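Local structure of putative peptide ABC-transport system periplasmic peptide-binding protein (Campylobacter jejuni, 4OEU) at residues 11-16 with 24-29; 240-245 with 478-483; 342-347 with 378-383. The protein probably serves as the solute-binding component of a peptide-type ABC transporter and here holds nickel together with a free histidine. One frame throughout, in Å; residues are numbered along the deposited sequence.

Contact 1 of 3, residues 11-16 with 24-29. With NI (nickel (II) ion), chain C; HIS (histidine), chain D.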
loop_
_atom_site.group_PDB
_atom_site.type_symbol
_atom_site.label_atom_id
_atom_site.label_comp_id
_atom_site.label_asym_id
_atom_site.label_seq_id
_atom_site.Cartn_x
_atom_site.Cartn_y
_atom_site.Cartn_z
ATOM N N VAL A 11 5.870 -7.880 11.749
ATOM C CA VAL A 11 5.562 -7.176 10.505
ATOM C C VAL A 11 6.873 -6.691 9.892
ATOM O O VAL A 11 7.825 -6.386 10.620
ATOM C CB VAL A 11 4.594 -5.980 10.719
ATOM C CG1 VAL A 11 3.312 -6.431 11.405
ATOM C CG2 VAL A 11 5.272 -4.870 11.509
ATOM N N GLU A 12 6.928 -6.617 8.564
ATOM C CA GLU A 12 8.172 -6.253 7.888
ATOM C C GLU A 12 8.421 -4.745 7.876
ATOM O O GLU A 12 9.571 -4.308 7.904
ATOM C CB GLU A 12 8.190 -6.789 6.449
ATOM C CG GLU A 12 7.141 -6.182 5.519
ATOM C CD GLU A 12 7.351 -6.562 4.055
ATOM O OE1 GLU A 12 8.521 -6.654 3.620
ATOM O OE2 GLU A 12 6.344 -6.763 3.339
ATOM N N ASN A 13 7.358 -3.946 7.846
ATOM C CA ASN A 13 7.527 -2.502 7.713
ATOM C C ASN A 13 7.240 -1.761 9.011
ATOM O O ASN A 13 6.278 -2.063 9.718
ATOM C CB ASN A 13 6.635 -1.946 6.600
ATOM C CG ASN A 13 7.220 -2.158 5.220
ATOM O OD1 ASN A 13 6.926 -3.155 4.558
ATOM N ND2 ASN A 13 8.064 -1.228 4.784
ATOM N N GLU A 14 8.066 -0.760 9.287
ATOM C CA GLU A 14 7.960 0.040 10.500
ATOM C C GLU A 14 7.729 1.494 10.104
ATOM O O GLU A 14 8.124 1.907 9.014
ATOM C CB GLU A 14 9.235 -0.110 11.337
ATOM C CG GLU A 14 9.169 0.422 12.756
ATOM C CD GLU A 14 10.480 0.218 13.501
ATOM O OE1 GLU A 14 11.426 -0.344 12.901
ATOM O OE2 GLU A 14 10.565 0.611 14.685
ATOM N N ILE A 15 7.093 2.276 10.971
ATOM C CA ILE A 15 6.858 3.679 10.652
ATOM C C ILE A 15 7.476 4.554 11.738
ATOM O O ILE A 15 7.559 4.151 12.900
ATOM C CB ILE A 15 5.334 3.976 10.489
ATOM C CG1 ILE A 15 5.087 5.385 9.940
ATOM C CG2 ILE A 15 4.580 3.770 11.799
ATOM C CD1 ILE A 15 3.651 5.615 9.466
ATOM N N ALA A 16 7.909 5.753 11.358
ATOM C CA ALA A 16 8.556 6.664 12.298
ATOM C C ALA A 16 7.535 7.381 13.177
ATOM O O ALA A 16 7.810 7.677 14.343
ATOM C CB ALA A 16 9.417 7.670 11.553
ATOM N N GLU A 24 1.019 5.635 5.291
ATOM C CA GLU A 24 1.411 5.377 3.921
ATOM C C GLU A 24 1.068 3.950 3.537
ATOM O O GLU A 24 1.720 3.363 2.673
ATOM C CB GLU A 24 2.903 5.628 3.762
ATOM C CG GLU A 24 3.296 7.082 3.928
ATOM C CD GLU A 24 4.798 7.262 3.993
ATOM O OE1 GLU A 24 5.503 6.280 4.299
ATOM O OE2 GLU A 24 5.278 8.385 3.743
ATOM N N ASP A 25 0.056 3.392 4.199
ATOM C CA ASP A 25 -0.367 2.014 3.963
ATOM C C ASP A 25 0.791 1.015 4.050
ATOM O O ASP A 25 0.795 -0.005 3.360
ATOM C CB ASP A 25 -1.053 1.887 2.603
ATOM C CG ASP A 25 -2.369 2.641 2.539
ATOM O OD1 ASP A 25 -3.012 2.812 3.597
ATOM O OD2 ASP A 25 -2.769 3.042 1.426
ATOM N N HIS A 26 1.774 1.314 4.891
ATOM C CA HIS A 26 2.929 0.438 5.048
ATOM C C HIS A 26 3.134 0.037 6.500
ATOM O O HIS A 26 4.262 -0.187 6.918
ATOM C CB HIS A 26 4.199 1.114 4.531
ATOM C CG HIS A 26 4.428 0.949 3.059
ATOM N ND1 HIS A 26 3.723 1.657 2.110
ATOM C CD2 HIS A 26 5.298 0.166 2.377
ATOM C CE1 HIS A 26 4.145 1.313 0.905
ATOM N NE2 HIS A 26 5.098 0.407 1.040
ATOM N N ASP A 27 2.066 -0.004 7.285
ATOM C CA ASP A 27 2.219 -0.301 8.708
ATOM C C ASP A 27 1.006 -1.017 9.286
ATOM O O ASP A 27 -0.050 -1.073 8.661
ATOM C CB ASP A 27 2.467 0.982 9.490
ATOM C CG ASP A 27 1.203 1.791 9.661
ATOM O OD1 ASP A 27 0.972 2.694 8.830
ATOM O OD2 ASP A 27 0.423 1.492 10.594
ATOM N N ALA A 28 1.162 -1.522 10.503
ATOM C CA ALA A 28 0.106 -2.271 11.159
ATOM C C ALA A 28 -0.308 -1.612 12.471
ATOM O O ALA A 28 -1.299 -2.008 13.070
ATOM C CB ALA A 28 0.553 -3.707 11.409
ATOM N N VAL A 29 0.462 -0.622 12.920
ATOM C CA VAL A 29 0.252 -0.024 14.239
ATOM C C VAL A 29 -0.782 1.107 14.278
ATOM O O VAL A 29 -1.377 1.362 15.331
ATOM C CB VAL A 29 1.584 0.511 14.816
ATOM C CG1 VAL A 29 2.537 -0.649 15.099
ATOM C CG2 VAL A 29 2.235 1.506 13.855
HETATM NI NI NI C . 5.960 -0.787 -0.365
HETATM N N HIS D . 5.727 0.547 -1.748
HETATM C CA HIS D . 6.903 0.504 -2.613
HETATM C C HIS D . 7.373 -0.929 -2.808
HETATM O O HIS D . 6.950 -1.809 -2.067
HETATM C CB HIS D . 8.039 1.332 -2.013
HETATM C CG HIS D . 8.587 0.774 -0.739
HETATM N ND1 HIS D . 7.800 0.092 0.179
HETATM C CD2 HIS D . 9.833 0.786 -0.209
HETATM C CE1 HIS D . 8.539 -0.277 1.203
HETATM N NE2 HIS D . 9.783 0.127 0.993
HETATM O OXT HIS D . 8.214 -1.233 -3.660
HETATM O O HOH W 1 4.077 -1.881 11.729
#
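This contact belongs to the nickel site of a family 5 solute-binding protein, in the long loop between strand 6-11 and helix 30-33. N13 lies against H26 here, and H26 binds the metal. N13 CB sits 3.0 Å from the backbone O of H26, a tight approach. The two side chains then run side by side in the same direction. The amide plane of N13 stands 80° from the imidazole plane, and ND2 comes to the ring edge, 3.9 Å from H26 CD2. ND2 also lies 3.7 Å from CE1 of the bound histidine, so N13 borders both imidazoles.

H26 NE2 binds the nickel ion at 2.0 Å. The bound histidine adds its N, O and ND1, and H480 and H481 complete six ligands. At the other end of the H26 ring, ND1 donates to the O of E24 over 2.7 Å, almost straight at 176° and in the ring plane. This bond, with the metal bond at NE2, helps fix the ring rotation. It probably also makes the imidazole a somewhat stronger donor to the nickel.

Further from the metal the packing is mostly apolar. I15 has CG1 anti to its N (chi1 -171°), which carries CD1 towards OD1 of D27, while CG2 meets V29 CG2. V11 CG1 rests on the methyl of A28. The carboxylate of D27 faces the following turn, where OD2 accepts from the N of I30 and caps the start of helix 30-33. No direct hydrogen bond joins the two segments. A water bridges them instead: it donates to the O of N13 at 3.0 Å and accepts from the N of A28 at 3.2 Å.

Contact 2 of 3, residues 240-245 with 478-483. With NI (nickel (II) ion), chain C; HIS (histidine), chain D.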
loop_
_atom_site.group_PDB
_atom_site.type_symbol
_atom_site.label_atom_id
_atom_site.label_comp_id
_atom_site.label_asym_id
_atom_site.label_seq_id
_atom_site.Cartn_x
_atom_site.Cartn_y
_atom_site.Cartn_z
ATOM N N ASP A 240 -2.016 -6.615 -3.917
ATOM C CA ASP A 240 -0.593 -6.299 -4.056
ATOM C C ASP A 240 -0.023 -6.856 -5.352
ATOM O O ASP A 240 -0.173 -8.045 -5.639
ATOM C CB ASP A 240 0.202 -6.856 -2.870
ATOM C CG ASP A 240 1.599 -6.268 -2.769
ATOM O OD1 ASP A 240 1.909 -5.287 -3.481
ATOM O OD2 ASP A 240 2.400 -6.798 -1.971
ATOM N N TYR A 241 0.614 -6.003 -6.145
ATOM C CA TYR A 241 1.315 -6.486 -7.327
ATOM C C TYR A 241 2.802 -6.130 -7.283
ATOM O O TYR A 241 3.210 -5.179 -6.606
ATOM C CB TYR A 241 0.679 -5.921 -8.601
ATOM C CG TYR A 241 0.753 -4.417 -8.722
ATOM C CD1 TYR A 241 1.865 -3.801 -9.283
ATOM C CD2 TYR A 241 -0.298 -3.616 -8.302
ATOM C CE1 TYR A 241 1.937 -2.438 -9.404
ATOM C CE2 TYR A 241 -0.235 -2.239 -8.419
ATOM C CZ TYR A 241 0.890 -1.659 -8.971
ATOM O OH TYR A 241 0.976 -0.292 -9.098
ATOM N N ARG A 242 3.611 -6.894 -8.011
ATOM C CA ARG A 242 5.020 -6.559 -8.171
ATOM C C ARG A 242 5.230 -6.110 -9.606
ATOM O O ARG A 242 4.528 -6.559 -10.518
ATOM C CB ARG A 242 5.932 -7.750 -7.833
ATOM C CG ARG A 242 5.876 -8.188 -6.381
ATOM C CD ARG A 242 6.640 -7.220 -5.475
ATOM N NE ARG A 242 6.293 -7.421 -4.072
ATOM C CZ ARG A 242 5.201 -6.908 -3.510
ATOM N NH1 ARG A 242 4.376 -6.163 -4.233
ATOM N NH2 ARG A 242 4.937 -7.124 -2.228
ATOM N N ALA A 243 6.188 -5.214 -9.798
ATOM C CA ALA A 243 6.464 -4.670 -11.116
ATOM C C ALA A 243 7.875 -4.107 -11.167
ATOM O O ALA A 243 8.539 -3.971 -10.137
ATOM C CB ALA A 243 5.442 -3.589 -11.476
ATOM N N LEU A 244 8.338 -3.806 -12.375
ATOM C CA LEU A 244 9.584 -3.075 -12.549
ATOM C C LEU A 244 9.283 -1.602 -12.778
ATOM O O LEU A 244 8.650 -1.244 -13.770
ATOM C CB LEU A 244 10.401 -3.634 -13.719
ATOM C CG LEU A 244 11.711 -2.876 -13.951
ATOM C CD1 LEU A 244 12.654 -3.081 -12.767
ATOM C CD2 LEU A 244 12.388 -3.315 -15.244
ATOM N N MET A 245 9.738 -0.752 -11.863
ATOM C CA MET A 245 9.547 0.684 -12.007
ATOM C C MET A 245 10.618 1.268 -12.910
ATOM O O MET A 245 11.804 1.212 -12.588
ATOM C CB MET A 245 9.595 1.379 -10.641
ATOM C CG MET A 245 9.591 2.906 -10.715
ATOM S SD MET A 245 10.447 3.696 -9.319
ATOM C CE MET A 245 12.125 3.714 -9.955
ATOM N N LEU A 478 -6.135 -8.559 1.161
ATOM C CA LEU A 478 -5.064 -7.780 1.766
ATOM C C LEU A 478 -4.601 -6.672 0.831
ATOM O O LEU A 478 -4.899 -6.693 -0.365
ATOM C CB LEU A 478 -3.884 -8.687 2.136
ATOM C CG LEU A 478 -4.173 -9.846 3.098
ATOM C CD1 LEU A 478 -2.897 -10.588 3.477
ATOM C CD2 LEU A 478 -4.875 -9.338 4.343
ATOM N N GLY A 479 -3.901 -5.688 1.390
ATOM C CA GLY A 479 -3.285 -4.640 0.602
ATOM C C GLY A 479 -1.800 -4.893 0.388
ATOM O O GLY A 479 -1.295 -5.994 0.635
ATOM N N HIS A 480 -1.106 -3.850 -0.058
ATOM C CA HIS A 480 0.329 -3.876 -0.324
ATOM C C HIS A 480 1.132 -4.327 0.908
ATOM O O HIS A 480 0.862 -3.881 2.027
ATOM C CB HIS A 480 0.750 -2.477 -0.803
ATOM C CG HIS A 480 2.212 -2.326 -1.065
ATOM N ND1 HIS A 480 2.932 -3.222 -1.822
ATOM C CD2 HIS A 480 3.081 -1.348 -0.712
ATOM C CE1 HIS A 480 4.190 -2.827 -1.893
ATOM N NE2 HIS A 480 4.306 -1.684 -1.239
ATOM N N HIS A 481 2.094 -5.228 0.690
ATOM C CA HIS A 481 2.894 -5.870 1.754
ATOM C C HIS A 481 2.058 -6.757 2.677
ATOM O O HIS A 481 2.542 -7.209 3.716
ATOM C CB HIS A 481 3.633 -4.841 2.626
ATOM C CG HIS A 481 4.697 -4.075 1.910
ATOM N ND1 HIS A 481 5.897 -4.636 1.521
ATOM C CD2 HIS A 481 4.750 -2.775 1.536
ATOM C CE1 HIS A 481 6.640 -3.715 0.931
ATOM N NE2 HIS A 481 5.965 -2.577 0.925
ATOM N N GLY A 482 0.806 -7.003 2.318
ATOM C CA GLY A 482 -0.043 -7.806 3.176
ATOM C C GLY A 482 -0.662 -7.000 4.306
ATOM O O GLY A 482 -1.297 -7.560 5.198
ATOM N N VAL A 483 -0.484 -5.682 4.267
ATOM C CA VAL A 483 -1.106 -4.804 5.251
ATOM C C VAL A 483 -2.610 -5.054 5.306
ATOM O O VAL A 483 -3.286 -5.110 4.271
ATOM C CB VAL A 483 -0.845 -3.315 4.934
ATOM C CG1 VAL A 483 -1.745 -2.417 5.774
ATOM C CG2 VAL A 483 0.623 -2.970 5.165
HETATM NI NI NI C . 5.960 -0.787 -0.365
HETATM N N HIS D . 5.727 0.547 -1.748
HETATM C CA HIS D . 6.903 0.504 -2.613
HETATM C C HIS D . 7.373 -0.929 -2.808
HETATM O O HIS D . 6.950 -1.809 -2.067
HETATM C CB HIS D . 8.039 1.332 -2.013
HETATM C CG HIS D . 8.587 0.774 -0.739
HETATM N ND1 HIS D . 7.800 0.092 0.179
HETATM C CD2 HIS D . 9.833 0.786 -0.209
HETATM C CE1 HIS D . 8.539 -0.277 1.203
HETATM N NE2 HIS D . 9.783 0.127 0.993
HETATM O OXT HIS D . 8.214 -1.233 -3.660
HETATM O O HOH W 2 5.718 -8.018 0.770
#
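D240, next to strand 241-246 in the chain, reaches the loop that carries the nickel ligands H480 and H481. Its CB lies 3.9 Å from the O of G479. With CG anti to the backbone N (chi1 -165°), the carboxylate is directed at the next two residues of that loop. OD1 accepts from ND1 of H480 at 2.8 Å, a fairly straight bond of 164°. The donor stands above the carboxylate plane, but OD1 lies close to the plane of the imidazole. OD2 accepts from the backbone N of H481 at 3.1 Å, again from above its plane.

R242 holds the same carboxylate end-on. NH1 goes to OD1, and NH2 forms a salt bridge to OD2 at 2.6 Å. At each oxygen the arginine and the loop donor arrive from opposite faces of the carboxylate, so four bonds fix this buried group.

Beside H26 and the bound histidine, NE2 of H480 binds the nickel at 2.1 Å and NE2 of H481 binds it at 2.2 Å. ND1 of H481 is held by E12. D240 is thus a second-shell residue: it helps set the rotation of H480 and holds the backbone beside it. Its negative charge probably strengthens H480 as a nickel donor, while R242 probably offsets part of that charge.

Contact 3 of 3, residues 342-347 with 378-383. With HIS (histidine), chain D.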
loop_
_atom_site.group_PDB
_atom_site.type_symbol
_atom_site.label_atom_id
_atom_site.label_comp_id
_atom_site.label_asym_id
_atom_site.label_seq_id
_atom_site.Cartn_x
_atom_site.Cartn_y
_atom_site.Cartn_z
ATOM N N PRO A 342 13.321 -11.942 -0.896
ATOM C CA PRO A 342 13.840 -12.937 -1.846
ATOM C C PRO A 342 13.040 -12.949 -3.146
ATOM O O PRO A 342 13.618 -13.175 -4.213
ATOM C CB PRO A 342 13.691 -14.269 -1.093
ATOM C CG PRO A 342 12.665 -14.005 -0.035
ATOM C CD PRO A 342 12.842 -12.563 0.351
ATOM N N LEU A 343 11.732 -12.709 -3.058
ATOM C CA LEU A 343 10.903 -12.675 -4.255
ATOM C C LEU A 343 11.353 -11.560 -5.194
ATOM O O LEU A 343 11.435 -11.758 -6.407
ATOM C CB LEU A 343 9.427 -12.489 -3.897
ATOM C CG LEU A 343 8.526 -12.187 -5.100
ATOM C CD1 LEU A 343 8.474 -13.367 -6.049
ATOM C CD2 LEU A 343 7.132 -11.809 -4.647
ATOM N N ARG A 344 11.648 -10.389 -4.638
ATOM C CA ARG A 344 12.111 -9.279 -5.458
ATOM C C ARG A 344 13.487 -9.527 -6.070
ATOM O O ARG A 344 13.708 -9.217 -7.241
ATOM C CB ARG A 344 12.104 -7.978 -4.661
ATOM C CG ARG A 344 10.766 -7.690 -4.000
ATOM C CD ARG A 344 10.515 -6.199 -3.903
ATOM N NE ARG A 344 9.389 -5.896 -3.028
ATOM C CZ ARG A 344 8.780 -4.715 -2.968
ATOM N NH1 ARG A 344 7.763 -4.534 -2.131
ATOM N NH2 ARG A 344 9.182 -3.722 -3.748
ATOM N N VAL A 345 14.407 -10.087 -5.289
ATOM C CA VAL A 345 15.729 -10.402 -5.811
ATOM C C VAL A 345 15.593 -11.404 -6.950
ATOM O O VAL A 345 16.139 -11.208 -8.035
ATOM C CB VAL A 345 16.659 -10.976 -4.711
ATOM C CG1 VAL A 345 17.999 -11.396 -5.295
ATOM C CG2 VAL A 345 16.854 -9.965 -3.590
ATOM N N SER A 346 14.806 -12.448 -6.718
ATOM C CA SER A 346 14.585 -13.465 -7.738
ATOM C C SER A 346 13.933 -12.882 -8.991
ATOM O O SER A 346 14.308 -13.225 -10.109
ATOM C CB SER A 346 13.730 -14.606 -7.182
ATOM O OG SER A 346 14.297 -15.140 -5.996
ATOM N N LEU A 347 12.950 -12.006 -8.802
ATOM C CA LEU A 347 12.279 -11.376 -9.929
ATOM C C LEU A 347 13.249 -10.502 -10.727
ATOM O O LEU A 347 13.230 -10.508 -11.956
ATOM C CB LEU A 347 11.089 -10.549 -9.443
ATOM C CG LEU A 347 9.785 -11.262 -9.090
ATOM C CD1 LEU A 347 8.828 -10.344 -8.339
ATOM C CD2 LEU A 347 9.141 -11.750 -10.353
ATOM N N ASP A 378 18.128 3.506 -11.683
ATOM C CA ASP A 378 17.656 3.374 -13.059
ATOM C C ASP A 378 16.300 2.693 -13.118
ATOM O O ASP A 378 15.398 3.145 -13.813
ATOM C CB ASP A 378 18.651 2.582 -13.915
ATOM C CG ASP A 378 19.959 3.320 -14.138
ATOM O OD1 ASP A 378 19.964 4.572 -14.116
ATOM O OD2 ASP A 378 20.982 2.631 -14.332
ATOM N N SER A 379 16.166 1.591 -12.389
ATOM C CA SER A 379 14.910 0.848 -12.354
ATOM C C SER A 379 14.839 0.127 -11.021
ATOM O O SER A 379 15.864 -0.125 -10.393
ATOM C CB SER A 379 14.804 -0.125 -13.535
ATOM O OG SER A 379 15.686 -1.216 -13.375
ATOM N N PHE A 380 13.628 -0.209 -10.595
ATOM C CA PHE A 380 13.410 -0.690 -9.233
ATOM C C PHE A 380 12.294 -1.708 -9.193
ATOM O O PHE A 380 11.231 -1.514 -9.791
ATOM C CB PHE A 380 13.093 0.503 -8.316
ATOM C CG PHE A 380 12.730 0.137 -6.897
ATOM C CD1 PHE A 380 13.682 -0.372 -6.021
ATOM C CD2 PHE A 380 11.449 0.379 -6.417
ATOM C CE1 PHE A 380 13.349 -0.677 -4.702
ATOM C CE2 PHE A 380 11.110 0.080 -5.100
ATOM C CZ PHE A 380 12.061 -0.450 -4.245
ATOM N N LEU A 381 12.543 -2.824 -8.527
ATOM C CA LEU A 381 11.489 -3.805 -8.396
ATOM C C LEU A 381 10.500 -3.369 -7.312
ATOM O O LEU A 381 10.712 -3.586 -6.109
ATOM C CB LEU A 381 12.054 -5.176 -8.097
ATOM C CG LEU A 381 11.115 -6.158 -8.782
ATOM C CD1 LEU A 381 11.296 -6.130 -10.303
ATOM C CD2 LEU A 381 11.391 -7.495 -8.258
ATOM N N ILE A 382 9.409 -2.768 -7.770
ATOM C CA ILE A 382 8.490 -2.038 -6.927
ATOM C C ILE A 382 7.242 -2.866 -6.649
ATOM O O ILE A 382 7.040 -3.929 -7.258
ATOM C CB ILE A 382 8.091 -0.705 -7.591
ATOM C CG1 ILE A 382 7.623 0.322 -6.552
ATOM C CG2 ILE A 382 7.040 -0.938 -8.661
ATOM C CD1 ILE A 382 7.674 1.745 -7.055
ATOM N N GLY A 383 6.436 -2.392 -5.701
ATOM C CA GLY A 383 5.144 -2.976 -5.399
ATOM C C GLY A 383 4.150 -1.944 -4.890
ATOM O O GLY A 383 4.530 -0.969 -4.228
HETATM N N HIS D . 5.727 0.547 -1.748
HETATM C CA HIS D . 6.903 0.504 -2.613
HETATM C C HIS D . 7.373 -0.929 -2.808
HETATM O O HIS D . 6.950 -1.809 -2.067
HETATM C CB HIS D . 8.039 1.332 -2.013
HETATM C CG HIS D . 8.587 0.774 -0.739
HETATM N ND1 HIS D . 7.800 0.092 0.179
HETATM C CD2 HIS D . 9.833 0.786 -0.209
HETATM C CE1 HIS D . 8.539 -0.277 1.203
HETATM N NE2 HIS D . 9.783 0.127 0.993
HETATM O OXT HIS D . 8.214 -1.233 -3.660
#
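In the ligand cleft of this periplasmic-binding-protein fold, R344 of helix 342-357 meets L381 of strand 379-384, and the carboxylate of the bound histidine is held beside them. NH2 of R344 donates to the O of L381 at 2.8 Å. This bond lies in the carbonyl plane, on a lone pair, and close to the guanidinium plane. It ties the arginine head to the strand. The same NH2 donates to OXT of the histidine at 2.7 Å, and NH1 donates to its O at 2.8 Å. The backbone N of G383 gives OXT a second bond, so helix and strand grip the same oxygen. CG1 of I382 and the ring of F380 lie close by it.

In the outer shell, NE of R344 forms a salt bridge with D341, just ahead of the helix. These contacts help hold the guanidinium edge-on to the ligand carboxylate, whose charge it probably helps to offset, together with the nickel bound to the same O.

Behind the guanidinium, the packing is mainly through L381. The short helix and strand segments run at 138° to each other, their axes 9.1 Å apart. CD2 of L381 fits between R344 and L347, close to the backbone O of R344. It lies 3.7 Å from CB of R344 and presses more tightly on CB of L347, at 3.3 Å.

Overall arrangement
From the N terminus, contact 1 closes first, as a short loop between strand 6-11 and helix 30-33. Contact 2 opens much later, on strand 241-246, and closes near the C terminus at residues 478-483. Contact 3 is nested inside that long loop. It joins helix 342-357 to strand 379-384, which neighbours strand 241-246 in the mixed sheet. Backbone bonds from M245 to F380 and from I382 to A243 link contacts 2 and 3. E12 and H26 link contact 1 to H481 and H480 of contact 2. Contacts 1 and 3 do not touch each other, but both reach the bound histidine. The ligand and its nickel thus gather distant parts of the chain.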